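Local atomic coordinates of acyl-CoA thioester hydrolase HI0827 (Haemophilus influenzae Rd KW20, PDB entry 3BJK), a protein that probably hydrolyses the thioester bond of a broad range of acyl-coenzyme A substrates, working as a hexamer built as a trimer of hotdog-fold dimers. Residues Gly31-Gly35 with Gly36-Ser40. The protein carries 1 engineered substitution. Residues are numbered along the deposited sequence; the frame is centred on the assembly and turned at random.
Sequences GDIFG and GWIMS. With EDO (1,2-ethanediol), chain U.
Phe34 is the N-cap of helix 35-54, and its carbonyl O takes a hydrogen bond from Trp37 N at 3.0 Å and a weak one from Ile38 N. The next bond is regular: Met39 N to Gly35 O is 2.9 Å and nearly straight, at 173°.

The Phe34 ring leans forward over the start of the helix. Its CG is anti to the backbone N and beside its own carbonyl carbon (chi1 176°), which lays one face of the ring on Gly36. Gly36 N sits over the ring centre, 3.4 Å above the plane. Gly36 CA makes a CH-pi contact, 3.7 Å from the ring centroid. Having no side chain, Gly36 lets the ring lie this close to its backbone. Phe34 also packs on Ser40 of a second subunit and Met23 of a third.

Ile33 turns its CG2 branch to the indole of Trp37, with CG2 3.3 Å from CE3 on the six-membered ring. CG2 also approaches CG1 of Ile38, more loosely. Ile33 and Ile38 both pack on Ile72. Met39 passes Gly35 O with its CG, 3.2 Å away, and the bend at chi3 (-79°) brings CE back near the same carbonyl. The side chain also packs on Met66 and Phe68 of strand 58-68.

Gly36 O is gripped twice, by Ser40 N and by Ser40 OG at 3.0 Å, from opposite faces of its plane. The segment opens the central helix of the hotdog fold. Backbone bonds set its first turn, while side-chain contacts tie it to Ile72, to strand 58-68 and to two neighbouring subunits. The ring face on Gly36 is consistent with a helix start held by close ring-to-backbone packing as well as by hydrogen bonds.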
loop_
_atom_site.group_PDB
_atom_site.type_symbol
_atom_site.label_atom_id
_atom_site.label_comp_id
_atom_site.label_asym_id
_atom_site.label_seq_id
_atom_site.Cartn_x
_atom_site.Cartn_y
_atom_site.Cartn_z
ATOM N N GLY C 31 11.140 -10.855 -9.014
ATOM C CA GLY C 31 10.447 -11.749 -8.087
ATOM C C GLY C 31 11.049 -11.790 -6.702
ATOM O O GLY C 31 10.431 -12.314 -5.792
ATOM N N ASP C 32 12.217 -11.179 -6.528
ATOM C CA ASP C 32 12.828 -11.071 -5.205
ATOM C C ASP C 32 12.211 -9.911 -4.458
ATOM O O ASP C 32 11.553 -9.061 -5.067
ATOM C CB ASP C 32 14.329 -10.835 -5.320
ATOM C CG ASP C 32 15.046 -11.953 -6.044
ATOM O OD1 ASP C 32 14.782 -13.121 -5.749
ATOM O OD2 ASP C 32 15.879 -11.642 -6.905
ATOM N N ILE C 33 12.443 -9.843 -3.154
ATOM C CA ILE C 33 12.029 -8.629 -2.397
ATOM C C ILE C 33 12.774 -7.334 -2.859
ATOM O O ILE C 33 13.981 -7.293 -2.961
ATOM C CB ILE C 33 12.115 -8.865 -0.846
ATOM C CG1 ILE C 33 11.101 -9.961 -0.395
ATOM C CG2 ILE C 33 11.934 -7.585 -0.043
ATOM C CD1 ILE C 33 9.559 -9.679 -0.582
ATOM N N PHE C 34 11.993 -6.294 -3.139
ATOM C CA PHE C 34 12.520 -4.942 -3.460
ATOM C C PHE C 34 13.526 -4.372 -2.404
ATOM O O PHE C 34 13.245 -4.347 -1.228
ATOM C CB PHE C 34 11.285 -3.996 -3.664
ATOM C CG PHE C 34 11.638 -2.569 -3.892
ATOM C CD1 PHE C 34 12.653 -2.218 -4.803
ATOM C CD2 PHE C 34 10.914 -1.554 -3.266
ATOM C CE1 PHE C 34 12.987 -0.844 -5.047
ATOM C CE2 PHE C 34 11.218 -0.201 -3.512
ATOM C CZ PHE C 34 12.273 0.159 -4.418
ATOM N N GLY C 35 14.719 -3.975 -2.852
ATOM C CA GLY C 35 15.757 -3.347 -2.005
ATOM C C GLY C 35 15.237 -2.191 -1.165
ATOM O O GLY C 35 15.643 -2.017 -0.035
ATOM N N GLY C 36 14.322 -1.414 -1.731
ATOM C CA GLY C 36 13.638 -0.316 -1.021
ATOM C C GLY C 36 12.896 -0.752 0.220
ATOM O O GLY C 36 12.902 -0.055 1.226
ATOM N N TRP C 37 12.269 -1.924 0.164
ATOM C CA TRP C 37 11.552 -2.458 1.309
ATOM C C TRP C 37 12.576 -2.838 2.378
ATOM O O TRP C 37 12.332 -2.587 3.549
ATOM C CB TRP C 37 10.671 -3.656 0.905
ATOM C CG TRP C 37 9.924 -4.303 2.071
ATOM C CD1 TRP C 37 8.724 -3.941 2.563
ATOM C CD2 TRP C 37 10.394 -5.410 2.910
ATOM N NE1 TRP C 37 8.386 -4.752 3.631
ATOM C CE2 TRP C 37 9.376 -5.683 3.837
ATOM C CE3 TRP C 37 11.557 -6.197 2.928
ATOM C CZ2 TRP C 37 9.480 -6.694 4.803
ATOM C CZ3 TRP C 37 11.650 -7.229 3.851
ATOM C CH2 TRP C 37 10.603 -7.475 4.791
ATOM N N ILE C 38 13.680 -3.463 1.970
ATOM C CA ILE C 38 14.742 -3.894 2.908
ATOM C C ILE C 38 15.311 -2.655 3.633
ATOM O O ILE C 38 15.411 -2.629 4.847
ATOM C CB ILE C 38 15.910 -4.714 2.207
ATOM C CG1 ILE C 38 15.354 -5.925 1.455
ATOM C CG2 ILE C 38 16.988 -5.108 3.238
ATOM C CD1 ILE C 38 16.367 -6.710 0.594
ATOM N N MET C 39 15.653 -1.621 2.857
ATOM C CA MET C 39 16.138 -0.343 3.421
ATOM C C MET C 39 15.188 0.273 4.449
ATOM O O MET C 39 15.654 0.773 5.511
ATOM C CB MET C 39 16.396 0.645 2.285
ATOM C CG MET C 39 17.530 0.209 1.362
ATOM S SD MET C 39 18.088 1.485 0.203
ATOM C CE MET C 39 16.914 1.429 -1.016
ATOM N N SER C 40 13.880 0.254 4.139
ATOM C CA SER C 40 12.825 0.743 5.026
ATOM C C SER C 40 12.766 -0.034 6.312
ATOM O O SER C 40 12.641 0.578 7.388
ATOM C CB SER C 40 11.454 0.675 4.361
ATOM O OG SER C 40 11.397 1.542 3.275
HETATM C C1 EDO U . 5.937 -13.126 -5.951
HETATM O O1 EDO U . 5.221 -14.095 -5.164
HETATM C C2 EDO U . 6.997 -13.808 -6.823
HETATM O O2 EDO U . 8.279 -13.845 -6.195
#